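Local coordinates for protein SPI-1 type 3 secretion system secretin (Salmonella enterica subsp. enterica serovar Typhimurium, PDB 4G08) that forms a ring-shaped multimer with an apparent central pore in the outer membrane, as part of the type III secretion system that injects bacterial effectors into host cells, at residues Phe27-Leu32 and Phe53-Pro58; Leu61-Ser66 and Leu71-Asp76; Glu87-Val92 and Val135-Val140. All coordinates share one frame; numbering follows the deposited sequence.

From the N terminus, the chain first closes a loop at interaction 1, where helix 23-30 meets the loop leading into helix 58-69. Interaction 2 follows at once and closes a short turn, folding strand 71-75 back along helix 58-69. The two touch, Phe27 and Met30 packing on Leu62 and Leu61, and both belong to the N0 domain. Interaction 3 spans a longer loop in the second periplasmic domain, joining strand 89-94 to helix 134-150. The three loops run in series, without nesting or crossing. Interactions 2 and 3 meet at the domain boundary, where Tyr74 packs against Tyr136 and Val135; interactions 1 and 3 do not touch.

Interaction 1: Phe27-Leu32 and Phe53-Pro58; sequences FDAMAL and FEFHDP
The ring of Phe55 lies face-on to the backbone of Met30. Met30 CA stands 4.0 Å from the centroid of the Phe55 ring and 7° off the ring normal, a CH-pi contact almost straight above the centre. The same face receives the amide nitrogen, with Met30 N 4.0 Å from Phe55 CE2, while Met30 CB lies near CE1 at the other side of the ring. Ala29 C comes obliquely to the ring, 4.0 Å from Phe55 CE2, and Ala29 CB is 4.3 Å from the same atom, a methyl small enough to let the ring near the helix. The ring is delivered by a first torsion that puts CG anti to the carbonyl carbon (chi1 -62°), on a CB that already points toward the helix.

The contact joins helix 23-30 of the secretin N0 domain to the loop that leads into helix 58-69. Phe55 touches Leu61 on that second helix and Phe16 on strand 16-22, as suits a large buried aromatic. Asp57, the N-cap, starts helix 58-69, its OD1 making a weak hydrogen bond to Ala60 N, and Pro58 follows in the first turn, where the backbone N needs no hydrogen-bond partner within the helix.

Met30 reaches across to this proline. With CG anti to the backbone N (chi1 160°) and chi2 extended, Met30 SD lies 4.3 Å from Pro58 CB; the bend at chi3 then sets Met30 CE 4.1 Å from Pro58 O. The sulfur sits at the edge of the Phe27 ring, in its plane, the unbranched methionine chain threading between the aromatic and the proline.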
ATOM      1  N   PHE A  27      13.114  -3.628   9.641  1.00 17.94           N
ATOM      2  CA  PHE A  27      12.179  -2.510   9.576  1.00 18.67           C
ATOM      3  C   PHE A  27      11.898  -1.874  10.923  1.00 23.65           C
ATOM      4  O   PHE A  27      11.700  -0.665  10.994  1.00 22.30           O
ATOM      5  CB  PHE A  27      10.877  -2.912   8.908  1.00 14.49           C
ATOM      6  CG  PHE A  27      10.987  -3.020   7.434  1.00 17.65           C
ATOM      7  CD1 PHE A  27      11.416  -1.949   6.681  1.00 19.72           C
ATOM      8  CD2 PHE A  27      10.824  -4.240   6.821  1.00 19.06           C
ATOM      9  CE1 PHE A  27      11.598  -2.074   5.323  1.00 24.63           C
ATOM     10  CE2 PHE A  27      11.014  -4.379   5.466  1.00 20.88           C
ATOM     11  CZ  PHE A  27      11.390  -3.291   4.712  1.00 29.86           C
ATOM     12  N   ASP A  28      12.053  -2.634  12.000  1.00 21.54           N
ATOM     13  CA  ASP A  28      12.051  -2.029  13.326  1.00 25.09           C
ATOM     14  C   ASP A  28      13.192  -1.036  13.456  1.00 24.87           C
ATOM     15  O   ASP A  28      13.016   0.056  13.994  1.00 27.77           O
ATOM     16  CB  ASP A  28      12.165  -3.085  14.419  1.00 29.05           C
ATOM     17  CG  ASP A  28      10.839  -3.745  14.723  1.00 37.54           C
ATOM     18  OD1 ASP A  28       9.801  -3.256  14.232  1.00 39.56           O
ATOM     19  OD2 ASP A  28      10.839  -4.788  15.410  1.00 40.17           O
ATOM     20  N   ALA A  29      14.348  -1.395  12.913  1.00 24.79           N
ATOM     21  CA  ALA A  29      15.506  -0.513  12.952  1.00 24.36           C
ATOM     22  C   ALA A  29      15.247   0.762  12.161  1.00 26.98           C
ATOM     23  O   ALA A  29      15.552   1.862  12.621  1.00 24.55           O
ATOM     24  CB  ALA A  29      16.728  -1.229  12.411  1.00 22.40           C
ATOM     25  N   MET A  30      14.631   0.620  10.997  1.00 25.02           N
ATOM     26  CA  MET A  30      14.284   1.779  10.187  1.00 23.56           C
ATOM     27  C   MET A  30      13.323   2.717  10.921  1.00 25.92           C
ATOM     28  O   MET A  30      13.380   3.936  10.759  1.00 35.13           O
ATOM     29  CB  MET A  30      13.660   1.342   8.869  1.00 23.87           C
ATOM     30  CG  MET A  30      12.874   2.469   8.235  1.00 32.98           C
ATOM     31  SD  MET A  30      11.962   2.000   6.761  1.00 34.09           S
ATOM     32  CE  MET A  30      13.341   1.457   5.770  1.00 26.29           C
ATOM     33  N   ALA A  31      12.468   2.143  11.756  1.00 29.51           N
ATOM     34  CA  ALA A  31      11.371   2.886  12.361  1.00 25.46           C
ATOM     35  C   ALA A  31      11.838   3.737  13.531  1.00 26.53           C
ATOM     36  O   ALA A  31      11.057   4.484  14.109  1.00 21.67           O
ATOM     37  CB  ALA A  31      10.291   1.930  12.819  1.00 28.24           C
ATOM     38  N   LEU A  32      13.055   3.480  13.999  1.00 30.60           N
ATOM     39  CA  LEU A  32      13.581   4.200  15.151  1.00 31.83           C
ATOM     40  C   LEU A  32      13.488   5.691  14.944  1.00 33.78           C
ATOM     41  O   LEU A  32      13.411   6.461  15.903  1.00 40.52           O
ATOM     42  CB  LEU A  32      15.031   3.821  15.372  1.00 34.37           C
ATOM     43  CG  LEU A  32      15.065   2.395  15.879  1.00 34.77           C
ATOM     44  CD1 LEU A  32      16.450   1.992  16.323  1.00 34.15           C
ATOM     45  CD2 LEU A  32      14.097   2.317  17.033  1.00 35.62           C
ATOM     46  N   PHE A  53      23.318  -0.519   5.642  1.00 20.09           N
ATOM     47  CA  PHE A  53      22.197   0.384   5.469  1.00 23.28           C
ATOM     48  C   PHE A  53      22.361   1.692   6.201  1.00 30.62           C
ATOM     49  O   PHE A  53      22.709   1.733   7.386  1.00 28.25           O
ATOM     50  CB  PHE A  53      20.892  -0.267   5.893  1.00 20.96           C
ATOM     51  CG  PHE A  53      20.479  -1.387   5.017  1.00 17.13           C
ATOM     52  CD1 PHE A  53      19.767  -1.146   3.865  1.00 18.62           C
ATOM     53  CD2 PHE A  53      20.902  -2.670   5.289  1.00 17.81           C
ATOM     54  CE1 PHE A  53      19.460  -2.173   3.010  1.00 23.70           C
ATOM     55  CE2 PHE A  53      20.605  -3.700   4.436  1.00 18.28           C
ATOM     56  CZ  PHE A  53      19.887  -3.451   3.292  1.00 18.08           C
ATOM     57  N   GLU A  54      21.961   2.742   5.503  1.00 34.77           N
ATOM     58  CA  GLU A  54      21.787   4.057   6.080  1.00 38.39           C
ATOM     59  C   GLU A  54      20.351   4.471   5.823  1.00 34.81           C
ATOM     60  O   GLU A  54      19.774   4.154   4.781  1.00 35.73           O
ATOM     61  CB  GLU A  54      22.723   5.057   5.401  1.00 44.60           C
ATOM     62  CG  GLU A  54      24.181   4.938   5.814  1.00 47.31           C
ATOM     63  CD  GLU A  54      24.422   5.328   7.261  1.00 55.11           C
ATOM     64  OE1 GLU A  54      23.647   6.149   7.798  1.00 57.73           O
ATOM     65  OE2 GLU A  54      25.430   4.865   7.839  1.00 56.81           O
ATOM     66  N   PHE A  55      19.765   5.129   6.807  1.00 25.70           N
ATOM     67  CA  PHE A  55      18.356   5.449   6.765  1.00 28.82           C
ATOM     68  C   PHE A  55      18.176   6.949   6.549  1.00 29.35           C
ATOM     69  O   PHE A  55      17.337   7.583   7.182  1.00 34.61           O
ATOM     70  CB  PHE A  55      17.692   4.993   8.059  1.00 27.65           C
ATOM     71  CG  PHE A  55      17.759   3.508   8.278  1.00 29.29           C
ATOM     72  CD1 PHE A  55      17.427   2.636   7.256  1.00 28.34           C
ATOM     73  CD2 PHE A  55      18.228   2.985   9.467  1.00 32.64           C
ATOM     74  CE1 PHE A  55      17.515   1.273   7.435  1.00 33.01           C
ATOM     75  CE2 PHE A  55      18.305   1.620   9.655  1.00 27.79           C
ATOM     76  CZ  PHE A  55      17.983   0.763   8.623  1.00 25.01           C
ATOM     77  N   HIS A  56      18.940   7.499   5.632  1.00 34.80           N
ATOM     78  CA  HIS A  56      18.898   8.931   5.337  1.00 36.63           C
ATOM     79  C   HIS A  56      17.683   9.289   4.496  1.00 37.50           C
ATOM     80  O   HIS A  56      17.396  10.439   4.275  1.00 27.16           O
ATOM     81  CB  HIS A  56      20.176   9.367   4.614  1.00 33.03           C
ATOM     82  CG  HIS A  56      20.521   8.513   3.451  1.00 40.46           C
ATOM     83  ND1 HIS A  56      21.245   7.355   3.582  1.00 44.72           N
ATOM     84  CD2 HIS A  56      20.220   8.623   2.142  1.00 39.53           C
ATOM     85  CE1 HIS A  56      21.360   6.774   2.406  1.00 44.78           C
ATOM     86  NE2 HIS A  56      20.744   7.524   1.514  1.00 54.80           N
ATOM     87  N   ASP A  57      16.985   8.270   4.008  1.00 31.00           N
ATOM     88  CA  ASP A  57      15.813   8.489   3.169  1.00 28.49           C
ATOM     89  C   ASP A  57      14.942   7.243   3.139  1.00 27.61           C
ATOM     90  O   ASP A  57      14.974   6.481   2.179  1.00 23.73           O
ATOM     91  CB  ASP A  57      16.238   8.858   1.749  1.00 30.48           C
ATOM     92  CG  ASP A  57      15.070   9.282   0.877  1.00 37.29           C
ATOM     93  OD1 ASP A  57      13.904   9.117   1.302  1.00 35.09           O
ATOM     94  OD2 ASP A  57      15.318   9.677  -0.283  1.00 39.82           O
ATOM     95  N   PRO A  58      14.115   7.070   4.175  1.00 29.44           N
ATOM     96  CA  PRO A  58      13.400   5.818   4.408  1.00 30.22           C
ATOM     97  C   PRO A  58      12.413   5.455   3.300  1.00 30.00           C
ATOM     98  O   PRO A  58      12.296   4.285   2.928  1.00 24.73           O
ATOM     99  CB  PRO A  58      12.657   6.087   5.711  1.00 35.52           C
ATOM    100  CG  PRO A  58      13.508   7.075   6.430  1.00 33.81           C
ATOM    101  CD  PRO A  58      14.248   7.873   5.403  1.00 32.66           C
TER

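Interaction 2: Leu61-Ser66 and Leu71-Asp76; sequences LLEKLS and LIWYFD
A helix-turn-strand unit of the N0 domain brings helix 58-69 and strand 71-75 together, the two segments running nearly antiparallel at 152° with their axes 7.7 Å apart. Ser66 and Leu71 meet where the chain turns: Leu71 N donates to Ser66 O over 3.0 Å. The backbone thus ties the start of the strand to the helix it has just left.

Trp73 packs between the two elements. Its CG lies between the backbone N and the carbonyl carbon (chi1 68°), which lays the indole alongside the helix. Leu62 covers one face, with its CB over the centre of the ring system and a CH-pi contact of Leu62 CD1 over the six-membered ring of Trp73, 4.0 Å from its centroid. This branched aliphatic side chain matches the broad, flat apolar indole. Glu63 comes at the benzo end, its carboxylate plane 87° from the ring and its OE1 3.7 Å from Trp73 CZ2; that oxygen accepts a hydrogen bond from Asn116, so the charge has a polar partner while the CG methylene packs on the indole.

Ser66 serves the pyrrole end. Its OG donates to Leu62 O at 2.7 Å, one turn back along the helix, while the backbone Ser66 N reaches the same oxygen from the opposite face of the carbonyl plane. With its proton given to Leu62 O, the small hydroxyl lies obliquely by the ring, Ser66 OG 3.2 Å from Trp73 CD1.

Leu71 points toward the helix, and Ile72 away from it, the alternation typical of a sheet packed against a helix in an alpha/beta domain such as the secretin N0.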
ATOM      1  N   LEU A  61      14.228   4.123   0.363  1.00 16.72           N
ATOM      2  CA  LEU A  61      14.719   2.791   0.682  1.00 22.44           C
ATOM      3  C   LEU A  61      13.610   1.759   0.591  1.00 18.13           C
ATOM      4  O   LEU A  61      13.811   0.656   0.086  1.00 20.66           O
ATOM      5  CB  LEU A  61      15.308   2.772   2.082  1.00 23.02           C
ATOM      6  CG  LEU A  61      16.014   1.462   2.402  1.00 21.62           C
ATOM      7  CD1 LEU A  61      17.045   1.152   1.337  1.00 25.74           C
ATOM      8  CD2 LEU A  61      16.657   1.535   3.770  1.00 25.16           C
ATOM      9  N   LEU A  62      12.449   2.102   1.129  1.00 20.33           N
ATOM     10  CA  LEU A  62      11.304   1.218   1.059  1.00 20.74           C
ATOM     11  C   LEU A  62      10.951   0.881  -0.374  1.00 23.08           C
ATOM     12  O   LEU A  62      10.575  -0.252  -0.676  1.00 19.10           O
ATOM     13  CB  LEU A  62      10.109   1.865   1.732  1.00 24.78           C
ATOM     14  CG  LEU A  62      10.025   1.588   3.222  1.00 23.66           C
ATOM     15  CD1 LEU A  62       9.005   2.511   3.839  1.00 25.64           C
ATOM     16  CD2 LEU A  62       9.634   0.146   3.465  1.00 28.37           C
ATOM     17  N   GLU A  63      10.981   1.880  -1.245  1.00 20.48           N
ATOM     18  CA  GLU A  63      10.657   1.637  -2.638  1.00 19.38           C
ATOM     19  C   GLU A  63      11.674   0.711  -3.273  1.00 18.24           C
ATOM     20  O   GLU A  63      11.315  -0.213  -3.993  1.00 18.58           O
ATOM     21  CB  GLU A  63      10.583   2.942  -3.416  1.00 24.23           C
ATOM     22  CG  GLU A  63       9.453   3.841  -2.965  1.00 34.83           C
ATOM     23  CD  GLU A  63       8.324   3.916  -3.976  1.00 53.15           C
ATOM     24  OE1 GLU A  63       7.261   4.479  -3.632  1.00 47.28           O
ATOM     25  OE2 GLU A  63       8.511   3.461  -5.127  1.00 55.18           O
ATOM     26  N   LYS A  64      12.951   0.940  -2.994  1.00 17.79           N
ATOM     27  CA  LYS A  64      13.984   0.122  -3.599  1.00 14.35           C
ATOM     28  C   LYS A  64      13.944  -1.310  -3.077  1.00 14.76           C
ATOM     29  O   LYS A  64      14.013  -2.268  -3.850  1.00 18.41           O
ATOM     30  CB  LYS A  64      15.351   0.725  -3.333  1.00 19.04           C
ATOM     31  CG  LYS A  64      16.418   0.131  -4.220  1.00 22.76           C
ATOM     32  CD  LYS A  64      17.710   0.900  -4.107  1.00 34.70           C
ATOM     33  CE  LYS A  64      18.617   0.219  -3.109  1.00 40.24           C
ATOM     34  NZ  LYS A  64      20.009   0.725  -3.199  1.00 34.17           N
ATOM     35  N   LEU A  65      13.827  -1.463  -1.765  1.00 14.82           N
ATOM     36  CA  LEU A  65      13.789  -2.799  -1.183  1.00 14.65           C
ATOM     37  C   LEU A  65      12.543  -3.553  -1.616  1.00 17.95           C
ATOM     38  O   LEU A  65      12.546  -4.779  -1.686  1.00 18.50           O
ATOM     39  CB  LEU A  65      13.850  -2.739   0.340  1.00 19.50           C
ATOM     40  CG  LEU A  65      15.181  -2.253   0.899  1.00 21.90           C
ATOM     41  CD1 LEU A  65      15.163  -2.249   2.416  1.00 19.06           C
ATOM     42  CD2 LEU A  65      16.333  -3.091   0.373  1.00 21.62           C
ATOM     43  N   SER A  66      11.445  -2.845  -1.831  1.00 17.11           N
ATOM     44  CA  SER A  66      10.245  -3.533  -2.264  1.00 16.15           C
ATOM     45  C   SER A  66      10.479  -4.158  -3.633  1.00 21.36           C
ATOM     46  O   SER A  66      10.094  -5.301  -3.871  1.00 22.60           O
ATOM     47  CB  SER A  66       9.039  -2.601  -2.288  1.00 21.20           C
ATOM     48  OG  SER A  66       8.687  -2.215  -0.970  1.00 22.12           O
ATOM     49  N   LEU A  71       8.408  -6.979  -2.100  1.00 14.55           N
ATOM     50  CA  LEU A  71       7.531  -6.458  -1.058  1.00 16.93           C
ATOM     51  C   LEU A  71       6.510  -5.492  -1.651  1.00 14.77           C
ATOM     52  O   LEU A  71       6.751  -4.859  -2.685  1.00 16.15           O
ATOM     53  CB  LEU A  71       8.348  -5.715   0.002  1.00 14.94           C
ATOM     54  CG  LEU A  71       9.541  -6.431   0.625  1.00 16.85           C
ATOM     55  CD1 LEU A  71      10.217  -5.542   1.656  1.00 19.86           C
ATOM     56  CD2 LEU A  71       9.087  -7.728   1.258  1.00 18.87           C
ATOM     57  N   ILE A  72       5.465  -5.230  -0.879  1.00 12.32           N
ATOM     58  CA  ILE A  72       4.585  -4.113  -1.150  1.00 12.21           C
ATOM     59  C   ILE A  72       4.290  -3.397   0.161  1.00 17.07           C
ATOM     60  O   ILE A  72       4.325  -4.009   1.225  1.00 13.92           O
ATOM     61  CB  ILE A  72       3.271  -4.603  -1.786  1.00 20.00           C
ATOM     62  CG1 ILE A  72       2.601  -5.634  -0.878  1.00 16.59           C
ATOM     63  CG2 ILE A  72       3.556  -5.255  -3.126  1.00 18.00           C
ATOM     64  CD1 ILE A  72       1.358  -6.277  -1.461  1.00 16.16           C
ATOM     65  N   TRP A  73       4.148  -2.082   0.095  1.00 17.42           N
ATOM     66  CA  TRP A  73       3.993  -1.288   1.304  1.00 15.98           C
ATOM     67  C   TRP A  73       3.014  -0.147   1.128  1.00 16.25           C
ATOM     68  O   TRP A  73       2.688   0.249   0.011  1.00 15.20           O
ATOM     69  CB  TRP A  73       5.338  -0.750   1.770  1.00 15.57           C
ATOM     70  CG  TRP A  73       5.910   0.244   0.864  1.00 16.17           C
ATOM     71  CD1 TRP A  73       6.480   0.011  -0.344  1.00 20.21           C
ATOM     72  CD2 TRP A  73       6.003   1.649   1.094  1.00 19.08           C
ATOM     73  NE1 TRP A  73       6.899   1.188  -0.902  1.00 26.40           N
ATOM     74  CE2 TRP A  73       6.647   2.207  -0.023  1.00 25.82           C
ATOM     75  CE3 TRP A  73       5.631   2.483   2.149  1.00 25.67           C
ATOM     76  CZ2 TRP A  73       6.943   3.562  -0.110  1.00 28.40           C
ATOM     77  CZ3 TRP A  73       5.889   3.834   2.045  1.00 32.89           C
ATOM     78  CH2 TRP A  73       6.550   4.359   0.929  1.00 36.63           C
ATOM     79  N   TYR A  74       2.492   0.315   2.257  1.00 17.57           N
ATOM     80  CA  TYR A  74       1.519   1.388   2.286  1.00 14.23           C
ATOM     81  C   TYR A  74       1.743   2.221   3.541  1.00 15.00           C
ATOM     82  O   TYR A  74       1.985   1.678   4.614  1.00 16.38           O
ATOM     83  CB  TYR A  74       0.110   0.797   2.294  1.00 16.02           C
ATOM     84  CG  TYR A  74      -0.984   1.821   2.211  1.00 14.33           C
ATOM     85  CD1 TYR A  74      -1.045   2.712   1.152  1.00 13.63           C
ATOM     86  CD2 TYR A  74      -1.911   1.951   3.228  1.00 17.26           C
ATOM     87  CE1 TYR A  74      -2.049   3.649   1.071  1.00 19.28           C
ATOM     88  CE2 TYR A  74      -2.905   2.902   3.169  1.00 20.91           C
ATOM     89  CZ  TYR A  74      -2.943   3.775   2.110  1.00 24.83           C
ATOM     90  OH  TYR A  74      -3.877   4.786   2.096  1.00 25.79           O
ATOM     91  N   PHE A  75       1.735   3.537   3.388  1.00 13.11           N
ATOM     92  CA  PHE A  75       1.705   4.449   4.526  1.00 12.64           C
ATOM     93  C   PHE A  75       0.322   5.069   4.586  1.00 20.01           C
ATOM     94  O   PHE A  75      -0.125   5.663   3.606  1.00 19.88           O
ATOM     95  CB  PHE A  75       2.746   5.552   4.328  1.00 17.11           C
ATOM     96  CG  PHE A  75       2.664   6.654   5.340  1.00 16.76           C
ATOM     97  CD1 PHE A  75       2.853   6.396   6.681  1.00 13.92           C
ATOM     98  CD2 PHE A  75       2.520   7.965   4.929  1.00 20.53           C
ATOM     99  CE1 PHE A  75       2.809   7.418   7.605  1.00 22.82           C
ATOM    100  CE2 PHE A  75       2.474   8.991   5.845  1.00 23.04           C
ATOM    101  CZ  PHE A  75       2.617   8.717   7.186  1.00 25.43           C
ATOM    102  N   ASP A  76      -0.397   4.850   5.683  1.00 15.29           N
ATOM    103  CA  ASP A  76      -1.797   5.277   5.754  1.00 18.71           C
ATOM    104  C   ASP A  76      -1.944   6.617   6.465  1.00 22.36           C
ATOM    105  O   ASP A  76      -3.058   7.097   6.698  1.00 21.52           O
ATOM    106  CB  ASP A  76      -2.670   4.219   6.428  1.00 18.46           C
ATOM    107  CG  ASP A  76      -2.422   4.117   7.910  1.00 24.93           C
ATOM    108  OD1 ASP A  76      -1.516   4.817   8.410  1.00 21.99           O
ATOM    109  OD2 ASP A  76      -3.127   3.330   8.576  1.00 21.12           O
TER

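Interaction 3: Glu87-Val92 and Val135-Val140; sequences EMRNAV and VYVDMV
Arg89 has its CG anti to the backbone N (chi1 175°) and runs extended to NE, a shape that carries the guanidinium across Val137 to Asp138. The Asp138 CG lies anti to its own carbonyl carbon, turning the carboxylate toward the strand. Arg89 NH1 and Asp138 OD1 then stand 2.7 Å apart as a salt bridge. The carboxylate meets the guanidinium at its edge, with the two planes 54° apart. The N-H points off-line, at 128°, so the hydrogen bond within the pair is weak.

Beneath it, Val137 CG1 lies 3.6 Å from Arg89 CG and sits over one face of the guanidinium, displaced toward its rim. The same methyl is 3.6 Å from Ala91 CB, whose small side chain lets the helix approach the strand. Here helix 134-150 runs nearly parallel to edge strand 89-94, in the part of the chain matching the short domain of type II/III secretins.

The long arginine suits this place because its aliphatic part covers a buried valine while its charged end reaches exposed Asp138. The chemistry implies that close apolar packing is joined at the rim probably more by electrostatic attraction than by a well-directed hydrogen bond.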
ATOM      1  N   GLU A  87       1.184 -11.485  -0.788  1.00 16.79           N
ATOM      2  CA  GLU A  87      -0.002 -11.142  -0.009  1.00 19.81           C
ATOM      3  C   GLU A  87      -0.822 -10.063  -0.707  1.00 18.15           C
ATOM      4  O   GLU A  87      -1.761  -9.514  -0.143  1.00 18.36           O
ATOM      5  CB  GLU A  87       0.402 -10.670   1.384  1.00 16.37           C
ATOM      6  CG  GLU A  87       0.923 -11.790   2.266  1.00 20.35           C
ATOM      7  CD  GLU A  87       1.557 -11.292   3.553  1.00 22.91           C
ATOM      8  OE1 GLU A  87       1.188 -11.817   4.625  1.00 38.63           O
ATOM      9  OE2 GLU A  87       2.603 -10.611   3.476  1.00 15.72           O
ATOM     10  N   MET A  88      -0.414  -9.720  -1.916  1.00 18.04           N
ATOM     11  CA  MET A  88      -1.110  -8.713  -2.682  1.00 19.28           C
ATOM     12  C   MET A  88      -2.571  -9.101  -2.801  1.00 23.02           C
ATOM     13  O   MET A  88      -2.892 -10.262  -3.056  1.00 19.98           O
ATOM     14  CB  MET A  88      -0.489  -8.626  -4.063  1.00 19.90           C
ATOM     15  CG  MET A  88      -1.273  -7.772  -5.027  1.00 20.88           C
ATOM     16  SD  MET A  88      -0.370  -6.321  -5.596  1.00 31.24           S
ATOM     17  CE  MET A  88       1.216  -6.993  -6.079  1.00 39.90           C
ATOM     18  N   ARG A  89      -3.456  -8.142  -2.556  1.00 17.08           N
ATOM     19  CA  ARG A  89      -4.877  -8.358  -2.791  1.00 22.04           C
ATOM     20  C   ARG A  89      -5.263  -7.856  -4.169  1.00 23.95           C
ATOM     21  O   ARG A  89      -4.905  -6.746  -4.563  1.00 18.07           O
ATOM     22  CB  ARG A  89      -5.738  -7.671  -1.724  1.00 25.24           C
ATOM     23  CG  ARG A  89      -7.235  -7.778  -2.016  1.00 28.83           C
ATOM     24  CD  ARG A  89      -8.152  -7.772  -0.794  1.00 43.64           C
ATOM     25  NE  ARG A  89      -9.542  -8.085  -1.195  1.00 45.64           N
ATOM     26  CZ  ARG A  89     -10.595  -7.290  -0.937  1.00 50.96           C
ATOM     27  NH1 ARG A  89     -10.533  -6.377   0.021  1.00 46.30           N
ATOM     28  NH2 ARG A  89     -11.744  -7.484  -1.576  1.00 49.16           N
ATOM     29  N   ASN A  90      -5.860  -8.739  -4.957  1.00 23.30           N
ATOM     30  CA  ASN A  90      -6.359  -8.361  -6.264  1.00 21.02           C
ATOM     31  C   ASN A  90      -7.872  -8.278  -6.246  1.00 24.57           C
ATOM     32  O   ASN A  90      -8.554  -9.267  -5.985  1.00 25.72           O
ATOM     33  CB  ASN A  90      -5.917  -9.374  -7.311  1.00 22.59           C
ATOM     34  CG  ASN A  90      -4.414  -9.442  -7.456  1.00 31.15           C
ATOM     35  OD1 ASN A  90      -3.795  -8.571  -8.060  1.00 27.25           O
ATOM     36  ND2 ASN A  90      -3.813 -10.455  -6.857  1.00 33.28           N
ATOM     37  N   ALA A  91      -8.391  -7.074  -6.429  1.00 19.27           N
ATOM     38  CA  ALA A  91      -9.806  -6.843  -6.256  1.00 22.63           C
ATOM     39  C   ALA A  91     -10.447  -6.330  -7.521  1.00 20.74           C
ATOM     40  O   ALA A  91      -9.804  -5.688  -8.351  1.00 22.55           O
ATOM     41  CB  ALA A  91     -10.034  -5.865  -5.129  1.00 29.83           C
ATOM     42  N   VAL A  92     -11.698  -6.715  -7.704  1.00 22.58           N
ATOM     43  CA  VAL A  92     -12.567  -6.083  -8.664  1.00 18.68           C
ATOM     44  C   VAL A  92     -13.698  -5.431  -7.892  1.00 17.45           C
ATOM     45  O   VAL A  92     -14.143  -5.962  -6.872  1.00 22.88           O
ATOM     46  CB  VAL A  92     -13.182  -7.125  -9.596  1.00 26.88           C
ATOM     47  CG1 VAL A  92     -14.121  -8.026  -8.812  1.00 25.89           C
ATOM     48  CG2 VAL A  92     -13.897  -6.444 -10.748  1.00 27.54           C
ATOM     49  N   VAL A 135      -4.398  -3.673   3.309  1.00 16.41           N
ATOM     50  CA  VAL A 135      -4.945  -2.532   4.011  1.00 15.46           C
ATOM     51  C   VAL A 135      -5.385  -1.424   3.044  1.00 17.41           C
ATOM     52  O   VAL A 135      -6.384  -0.742   3.281  1.00 17.37           O
ATOM     53  CB  VAL A 135      -3.932  -1.961   4.994  1.00 19.07           C
ATOM     54  CG1 VAL A 135      -2.732  -1.442   4.233  1.00 19.91           C
ATOM     55  CG2 VAL A 135      -4.578  -0.863   5.809  1.00 24.96           C
ATOM     56  N   TYR A 136      -4.670  -1.280   1.935  1.00 13.95           N
ATOM     57  CA  TYR A 136      -5.022  -0.290   0.912  1.00 15.74           C
ATOM     58  C   TYR A 136      -6.281  -0.683   0.145  1.00 12.69           C
ATOM     59  O   TYR A 136      -7.203   0.119  -0.026  1.00 14.52           O
ATOM     60  CB  TYR A 136      -3.856  -0.119  -0.058  1.00 14.24           C
ATOM     61  CG  TYR A 136      -4.129   0.834  -1.185  1.00 12.73           C
ATOM     62  CD1 TYR A 136      -4.260   2.193  -0.958  1.00 17.98           C
ATOM     63  CD2 TYR A 136      -4.126   0.386  -2.490  1.00 16.59           C
ATOM     64  CE1 TYR A 136      -4.501   3.060  -1.998  1.00 19.16           C
ATOM     65  CE2 TYR A 136      -4.325   1.244  -3.533  1.00 14.28           C
ATOM     66  CZ  TYR A 136      -4.523   2.574  -3.282  1.00 17.40           C
ATOM     67  OH  TYR A 136      -4.631   3.429  -4.352  1.00 23.83           O
ATOM     68  N   VAL A 137      -6.295  -1.910  -0.346  1.00 11.83           N
ATOM     69  CA  VAL A 137      -7.388  -2.383  -1.170  1.00 14.63           C
ATOM     70  C   VAL A 137      -8.687  -2.379  -0.380  1.00 16.23           C
ATOM     71  O   VAL A 137      -9.728  -1.959  -0.880  1.00 12.88           O
ATOM     72  CB  VAL A 137      -7.105  -3.799  -1.686  1.00 17.34           C
ATOM     73  CG1 VAL A 137      -8.332  -4.359  -2.380  1.00 21.40           C
ATOM     74  CG2 VAL A 137      -5.924  -3.775  -2.641  1.00 16.86           C
ATOM     75  N   ASP A 138      -8.596  -2.707   0.901  1.00 13.75           N
ATOM     76  CA  ASP A 138      -9.771  -2.699   1.762  1.00 15.13           C
ATOM     77  C   ASP A 138     -10.358  -1.297   1.846  1.00 16.60           C
ATOM     78  O   ASP A 138     -11.572  -1.107   1.785  1.00 13.25           O
ATOM     79  CB  ASP A 138      -9.405  -3.175   3.162  1.00 15.03           C
ATOM     80  CG  ASP A 138      -9.164  -4.666   3.227  1.00 33.84           C
ATOM     81  OD1 ASP A 138      -9.459  -5.366   2.237  1.00 30.39           O
ATOM     82  OD2 ASP A 138      -8.764  -5.149   4.306  1.00 34.93           O
ATOM     83  N   MET A 139      -9.485  -0.312   1.974  1.00 13.16           N
ATOM     84  CA  MET A 139      -9.897   1.074   1.942  1.00 15.23           C
ATOM     85  C   MET A 139     -10.552   1.412   0.612  1.00 16.72           C
ATOM     86  O   MET A 139     -11.590   2.066   0.576  1.00 11.79           O
ATOM     87  CB  MET A 139      -8.687   1.966   2.175  1.00 16.22           C
ATOM     88  CG  MET A 139      -9.006   3.438   2.330  1.00 19.64           C
ATOM     89  SD  MET A 139      -8.972   4.322   0.766  1.00 19.53           S
ATOM     90  CE  MET A 139      -7.321   3.901   0.242  1.00 19.71           C
ATOM     91  N   VAL A 140      -9.969   0.962  -0.492  1.00 13.62           N
ATOM     92  CA  VAL A 140     -10.496   1.366  -1.789  1.00  8.35           C
ATOM     93  C   VAL A 140     -11.884   0.786  -1.999  1.00 11.38           C
ATOM     94  O   VAL A 140     -12.803   1.470  -2.442  1.00 13.62           O
ATOM     95  CB  VAL A 140      -9.591   0.930  -2.943  1.00 11.58           C
ATOM     96  CG1 VAL A 140     -10.314   1.147  -4.254  1.00 13.52           C
ATOM     97  CG2 VAL A 140      -8.294   1.715  -2.922  1.00 11.86           C
TER